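PDB 6I60: alpha-rhamnosidase from Dictyoglomus thermophilum, which probably hydrolyses terminal non-reducing alpha-L-rhamnose residues from alpha-L-rhamnosides, as a glycoside hydrolase. Local coordinates for residues P343-T348 and N489-P494; W484-N489 and E515-N520. All coordinates share one frame; numbering follows the deposited sequence.

Contact 1. Residues P343-T348 and N489-P494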
loop_
_atom_site.group_PDB
_atom_site.type_symbol
_atom_site.label_atom_id
_atom_site.label_comp_id
_atom_site.label_asym_id
_atom_site.label_seq_id
_atom_site.Cartn_x
_atom_site.Cartn_y
_atom_site.Cartn_z
ATOM N N PRO A 343 -5.506 -1.076 6.810
ATOM C CA PRO A 343 -4.392 -0.958 7.758
ATOM C C PRO A 343 -4.080 0.495 8.064
ATOM O O PRO A 343 -3.903 1.311 7.149
ATOM C CB PRO A 343 -3.227 -1.637 7.020
ATOM C CG PRO A 343 -3.885 -2.568 6.058
ATOM C CD PRO A 343 -5.146 -1.882 5.630
ATOM N N PRO A 344 -4.018 0.859 9.340
ATOM C CA PRO A 344 -3.679 2.231 9.717
ATOM C C PRO A 344 -2.170 2.433 9.798
ATOM O O PRO A 344 -1.378 1.494 9.693
ATOM C CB PRO A 344 -4.321 2.372 11.101
ATOM C CG PRO A 344 -4.245 0.992 11.676
ATOM C CD PRO A 344 -4.332 0.024 10.515
ATOM N N ILE A 345 -1.787 3.691 9.991
ATOM C CA ILE A 345 -0.387 4.046 10.175
ATOM C C ILE A 345 0.000 3.786 11.625
ATOM O O ILE A 345 -0.702 4.204 12.551
ATOM C CB ILE A 345 -0.146 5.513 9.789
ATOM C CG1 ILE A 345 -0.470 5.738 8.311
ATOM C CG2 ILE A 345 1.279 5.917 10.105
ATOM C CD1 ILE A 345 -1.025 7.114 8.010
ATOM N N ARG A 346 1.118 3.091 11.825
ATOM C CA ARG A 346 1.566 2.716 13.158
ATOM C C ARG A 346 3.069 2.926 13.274
ATOM O O ARG A 346 3.771 3.137 12.281
ATOM C CB ARG A 346 1.225 1.254 13.476
ATOM C CG ARG A 346 -0.235 0.988 13.766
ATOM C CD ARG A 346 -0.407 -0.349 14.467
ATOM N NE ARG A 346 -1.386 -1.196 13.795
ATOM C CZ ARG A 346 -2.644 -1.345 14.197
ATOM N NH1 ARG A 346 -3.078 -0.703 15.275
ATOM N NH2 ARG A 346 -3.468 -2.136 13.523
ATOM N N ILE A 347 3.560 2.867 14.510
ATOM C CA ILE A 347 4.991 2.732 14.767
ATOM C C ILE A 347 5.310 1.247 14.627
ATOM O O ILE A 347 5.070 0.463 15.545
ATOM C CB ILE A 347 5.386 3.271 16.143
ATOM C CG1 ILE A 347 5.074 4.766 16.243
ATOM C CG2 ILE A 347 6.864 3.014 16.417
ATOM C CD1 ILE A 347 5.485 5.385 17.562
ATOM N N THR A 348 5.836 0.852 13.467
ATOM C CA THR A 348 6.016 -0.563 13.168
ATOM C C THR A 348 7.291 -1.148 13.764
ATOM O O THR A 348 7.364 -2.368 13.949
ATOM C CB THR A 348 6.014 -0.783 11.652
ATOM O OG1 THR A 348 7.220 -0.255 11.086
ATOM C CG2 THR A 348 4.816 -0.092 11.018
ATOM N N ASN A 489 6.756 4.554 1.388
ATOM C CA ASN A 489 5.795 5.292 0.582
ATOM C C ASN A 489 4.373 4.775 0.770
ATOM O O ASN A 489 3.576 4.773 -0.172
ATOM C CB ASN A 489 6.191 5.243 -0.891
ATOM C CG ASN A 489 7.278 6.236 -1.227
ATOM O OD1 ASN A 489 7.106 7.443 -1.056
ATOM N ND2 ASN A 489 8.413 5.734 -1.702
ATOM N N LEU A 490 4.042 4.336 1.985
ATOM C CA LEU A 490 2.698 3.874 2.328
ATOM C C LEU A 490 2.255 4.648 3.567
ATOM O O LEU A 490 2.505 4.222 4.698
ATOM C CB LEU A 490 2.674 2.364 2.559
ATOM C CG LEU A 490 2.807 1.471 1.321
ATOM C CD1 LEU A 490 2.726 0.001 1.704
ATOM C CD2 LEU A 490 1.751 1.813 0.279
ATOM N N MET A 491 1.606 5.785 3.351
ATOM C CA MET A 491 1.096 6.635 4.428
ATOM C C MET A 491 -0.399 6.853 4.205
ATOM O O MET A 491 -0.832 7.974 3.922
ATOM C CB MET A 491 1.857 7.966 4.478
ATOM C CG MET A 491 3.338 7.820 4.763
ATOM S SD MET A 491 3.635 7.129 6.398
ATOM C CE MET A 491 2.560 8.157 7.387
ATOM N N SER A 492 -1.174 5.769 4.311
ATOM C CA SER A 492 -2.606 5.747 4.014
ATOM C C SER A 492 -2.868 5.978 2.527
ATOM O O SER A 492 -3.950 5.661 2.025
ATOM C CB SER A 492 -3.365 6.775 4.863
ATOM O OG SER A 492 -3.295 8.068 4.289
ATOM N N ILE A 493 -1.882 6.529 1.820
ATOM C CA ILE A 493 -1.932 6.659 0.363
ATOM C C ILE A 493 -0.572 6.312 -0.211
ATOM O O ILE A 493 0.473 6.562 0.404
ATOM C CB ILE A 493 -2.330 8.085 -0.079
ATOM C CG1 ILE A 493 -1.421 9.125 0.584
ATOM C CG2 ILE A 493 -3.795 8.360 0.234
ATOM C CD1 ILE A 493 -1.455 10.483 -0.084
ATOM N N PRO A 494 -0.557 5.709 -1.400
ATOM C CA PRO A 494 0.724 5.420 -2.064
ATOM C C PRO A 494 1.378 6.708 -2.543
ATOM O O PRO A 494 0.847 7.401 -3.414
ATOM C CB PRO A 494 0.324 4.514 -3.234
ATOM C CG PRO A 494 -1.111 4.832 -3.490
ATOM C CD PRO A 494 -1.709 5.196 -2.162
#
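Ser492, whose CB packs on Ile345 CD1 at 3.9 Å, has its OG hydrogen-bonded to the backbone N of Gln220; OG also lies very close to Met491 O, at a separation too short to be trusted at this resolution. The contact joins an edge strand of an antiparallel beta sheet, 345-351, to the loop that follows helix 473-488 in the six-hairpin glycosidase domain, and it is wholly apolar across the two segments. Ile345 points at the loop from the first position of the strand. With CG1 anti to its carbonyl carbon (chi1 -62°), both CG1 and CG2 face the methionine methyl. Met491 starts out in the wrong direction, its CB turned away from the strand, but the chain bends at chi2 (-64°) and again at chi3 (-48°), which swings CE back over the isoleucine. The two side chains cross at about a right angle, with Met491 CE 3.7 Å from Ile345 CG2 and 3.8 Å from Ile345 CD1. All three touching residues are buried, and Val458 of the adjoining strand 453-458 also packs on Ile345. Two backbone atoms of Ser492 are held from outside the contact: its N is hydrogen-bonded to Thr460 OG1 and its O to Lys529 NZ. Ile345 CD1 also rests against the loop backbone, 3.9 Å from Met491 C.

Contact 2. Residues W484-N489 and E515-N520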
loop_
_atom_site.group_PDB
_atom_site.type_symbol
_atom_site.label_atom_id
_atom_site.label_comp_id
_atom_site.label_asym_id
_atom_site.label_seq_id
_atom_site.Cartn_x
_atom_site.Cartn_y
_atom_site.Cartn_z
ATOM N N TRP A 484 11.934 -1.697 1.784
ATOM C CA TRP A 484 11.952 -0.491 2.606
ATOM C C TRP A 484 11.401 0.710 1.853
ATOM O O TRP A 484 10.779 1.589 2.461
ATOM C CB TRP A 484 13.371 -0.200 3.089
ATOM C CG TRP A 484 13.794 -1.040 4.248
ATOM C CD1 TRP A 484 14.330 -2.293 4.198
ATOM C CD2 TRP A 484 13.715 -0.692 5.635
ATOM N NE1 TRP A 484 14.589 -2.747 5.468
ATOM C CE2 TRP A 484 14.221 -1.782 6.369
ATOM C CE3 TRP A 484 13.264 0.436 6.329
ATOM C CZ2 TRP A 484 14.293 -1.779 7.760
ATOM C CZ3 TRP A 484 13.334 0.437 7.710
ATOM C CH2 TRP A 484 13.845 -0.663 8.411
ATOM N N GLY A 485 11.615 0.767 0.537
ATOM C CA GLY A 485 11.119 1.896 -0.231
ATOM C C GLY A 485 9.609 1.899 -0.360
ATOM O O GLY A 485 8.973 2.956 -0.293
ATOM N N GLN A 486 9.012 0.721 -0.549
ATOM C CA GLN A 486 7.560 0.635 -0.650
ATOM C C GLN A 486 6.899 1.012 0.670
ATOM O O GLN A 486 5.959 1.816 0.699
ATOM C CB GLN A 486 7.144 -0.771 -1.085
ATOM C CG GLN A 486 5.642 -0.959 -1.225
ATOM C CD GLN A 486 5.043 -0.077 -2.302
ATOM O OE1 GLN A 486 5.063 -0.421 -3.484
ATOM N NE2 GLN A 486 4.505 1.070 -1.898
ATOM N N LEU A 487 7.383 0.439 1.776
ATOM C CA LEU A 487 6.844 0.786 3.087
ATOM C C LEU A 487 7.051 2.262 3.392
ATOM O O LEU A 487 6.188 2.906 3.999
ATOM C CB LEU A 487 7.493 -0.084 4.164
ATOM C CG LEU A 487 7.183 -1.578 4.088
ATOM C CD1 LEU A 487 7.622 -2.295 5.358
ATOM C CD2 LEU A 487 5.700 -1.787 3.833
ATOM N N SER A 488 8.190 2.820 2.971
ATOM C CA SER A 488 8.434 4.246 3.143
ATOM C C SER A 488 7.408 5.100 2.414
ATOM O O SER A 488 7.205 6.260 2.786
ATOM C CB SER A 488 9.837 4.599 2.653
ATOM O OG SER A 488 10.803 4.296 3.640
ATOM N N ASN A 489 6.756 4.554 1.388
ATOM C CA ASN A 489 5.795 5.292 0.582
ATOM C C ASN A 489 4.373 4.775 0.770
ATOM O O ASN A 489 3.576 4.773 -0.172
ATOM C CB ASN A 489 6.191 5.243 -0.891
ATOM C CG ASN A 489 7.278 6.236 -1.227
ATOM O OD1 ASN A 489 7.106 7.443 -1.056
ATOM N ND2 ASN A 489 8.413 5.734 -1.702
ATOM N N GLU A 515 1.980 -4.138 -8.408
ATOM C CA GLU A 515 2.205 -5.579 -8.439
ATOM C C GLU A 515 3.278 -6.002 -7.443
ATOM O O GLU A 515 3.182 -7.085 -6.852
ATOM C CB GLU A 515 2.585 -6.023 -9.851
ATOM C CG GLU A 515 2.628 -7.531 -10.042
ATOM C CD GLU A 515 2.851 -7.931 -11.488
ATOM O OE1 GLU A 515 3.770 -7.377 -12.126
ATOM O OE2 GLU A 515 2.108 -8.802 -11.987
ATOM N N GLU A 516 4.298 -5.166 -7.238
ATOM C CA GLU A 516 5.341 -5.502 -6.275
ATOM C C GLU A 516 4.801 -5.488 -4.851
ATOM O O GLU A 516 5.081 -6.402 -4.066
ATOM C CB GLU A 516 6.514 -4.533 -6.416
ATOM C CG GLU A 516 7.396 -4.432 -5.180
ATOM C CD GLU A 516 7.001 -3.280 -4.274
ATOM O OE1 GLU A 516 6.838 -3.510 -3.057
ATOM O OE2 GLU A 516 6.849 -2.149 -4.779
ATOM N N ALA A 517 4.024 -4.460 -4.502
ATOM C CA ALA A 517 3.500 -4.346 -3.144
ATOM C C ALA A 517 2.564 -5.501 -2.812
ATOM O O ALA A 517 2.546 -5.992 -1.676
ATOM C CB ALA A 517 2.784 -3.007 -2.974
ATOM N N ILE A 518 1.779 -5.949 -3.792
ATOM C CA ILE A 518 0.879 -7.076 -3.566
ATOM C C ILE A 518 1.677 -8.339 -3.267
ATOM O O ILE A 518 1.325 -9.115 -2.370
ATOM C CB ILE A 518 -0.056 -7.255 -4.775
ATOM C CG1 ILE A 518 -1.144 -6.181 -4.765
ATOM C CG2 ILE A 518 -0.680 -8.639 -4.779
ATOM C CD1 ILE A 518 -1.974 -6.146 -6.029
ATOM N N PHE A 519 2.774 -8.555 -3.998
ATOM C CA PHE A 519 3.603 -9.733 -3.761
ATOM C C PHE A 519 4.269 -9.693 -2.392
ATOM O O PHE A 519 4.467 -10.743 -1.771
ATOM C CB PHE A 519 4.666 -9.861 -4.851
ATOM C CG PHE A 519 4.309 -10.840 -5.931
ATOM C CD1 PHE A 519 3.827 -10.398 -7.152
ATOM C CD2 PHE A 519 4.448 -12.202 -5.722
ATOM C CE1 PHE A 519 3.493 -11.297 -8.146
ATOM C CE2 PHE A 519 4.116 -13.107 -6.713
ATOM C CZ PHE A 519 3.637 -12.653 -7.926
ATOM N N ASN A 520 4.611 -8.502 -1.905
ATOM C CA ASN A 520 5.348 -8.376 -0.655
ATOM C C ASN A 520 4.454 -8.156 0.556
ATOM O O ASN A 520 4.793 -8.614 1.654
ATOM C CB ASN A 520 6.352 -7.223 -0.752
ATOM C CG ASN A 520 7.627 -7.622 -1.462
ATOM O OD1 ASN A 520 8.200 -8.676 -1.187
ATOM N ND2 ASN A 520 8.078 -6.778 -2.383
#
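Gln486 and Glu516 run side by side with their ends pointing opposite ways where the last turn of helix 473-488 faces the short helix 514-520, a buried helix-to-helix contact inside the six-hairpin glycosidase domain. Among the van der Waals contacts, the aliphatic part of the glutamine does much of the work: Gln486 CB and Gln486 CG both lie 3.4 Å from Glu516 OE1, while Gln486 CG is 3.9 Å from Ala517 CB. The Ala517 methyl meets the glutamine where the two backbones come nearest, Gln486 CA and Ala517 CA being 6.9 Å apart. Each long side chain leaves its helix with CG anti to the backbone N and then bends at chi2 (63° in Gln486), which brings amide and carboxylate alongside one another, their planes only 22° apart. An alanine in place of Gln486 would probably leave the buried Glu516 carboxylate without its flat polar neighbour and open a gap over the Ala517 methyl. Within 484-489, Trp484 O accepts from Ser488 N at 2.9 Å and from Ser488 OG at 3.0 Å, the two donors arriving from opposite faces of the carbonyl plane; Asn489 ND2 adds a weak bond to Gly485 O. Around the pair, Ile821 and Phe521 pack on Gln486 from loops, Glu516 touches Asp827 of helix 826-835 and Ile482 one turn back on helix 473-488, and Ile518 meets Tyr571, Tyr575 and Tyr576 of helix 564-576.

Overall arrangement
The two contacts share Asn489 in sequence, where their segments overlap, and their centres lie 11 Å apart, each within about 8 Å of the centre of the chain. Along the sequence they interlock: segment 343-348 comes first, then 484-489, which runs directly into 489-494, and finally 515-520. Helix 473-488 and the loop after it thus form one continuous path. Its helical end faces helix 514-520 through contact 2, which packs two helices within the glycosidase domain. Its loop faces the edge strand 345-351 of a four-stranded antiparallel sheet through contact 1, which joins the loop after the first of these helices to that sheet.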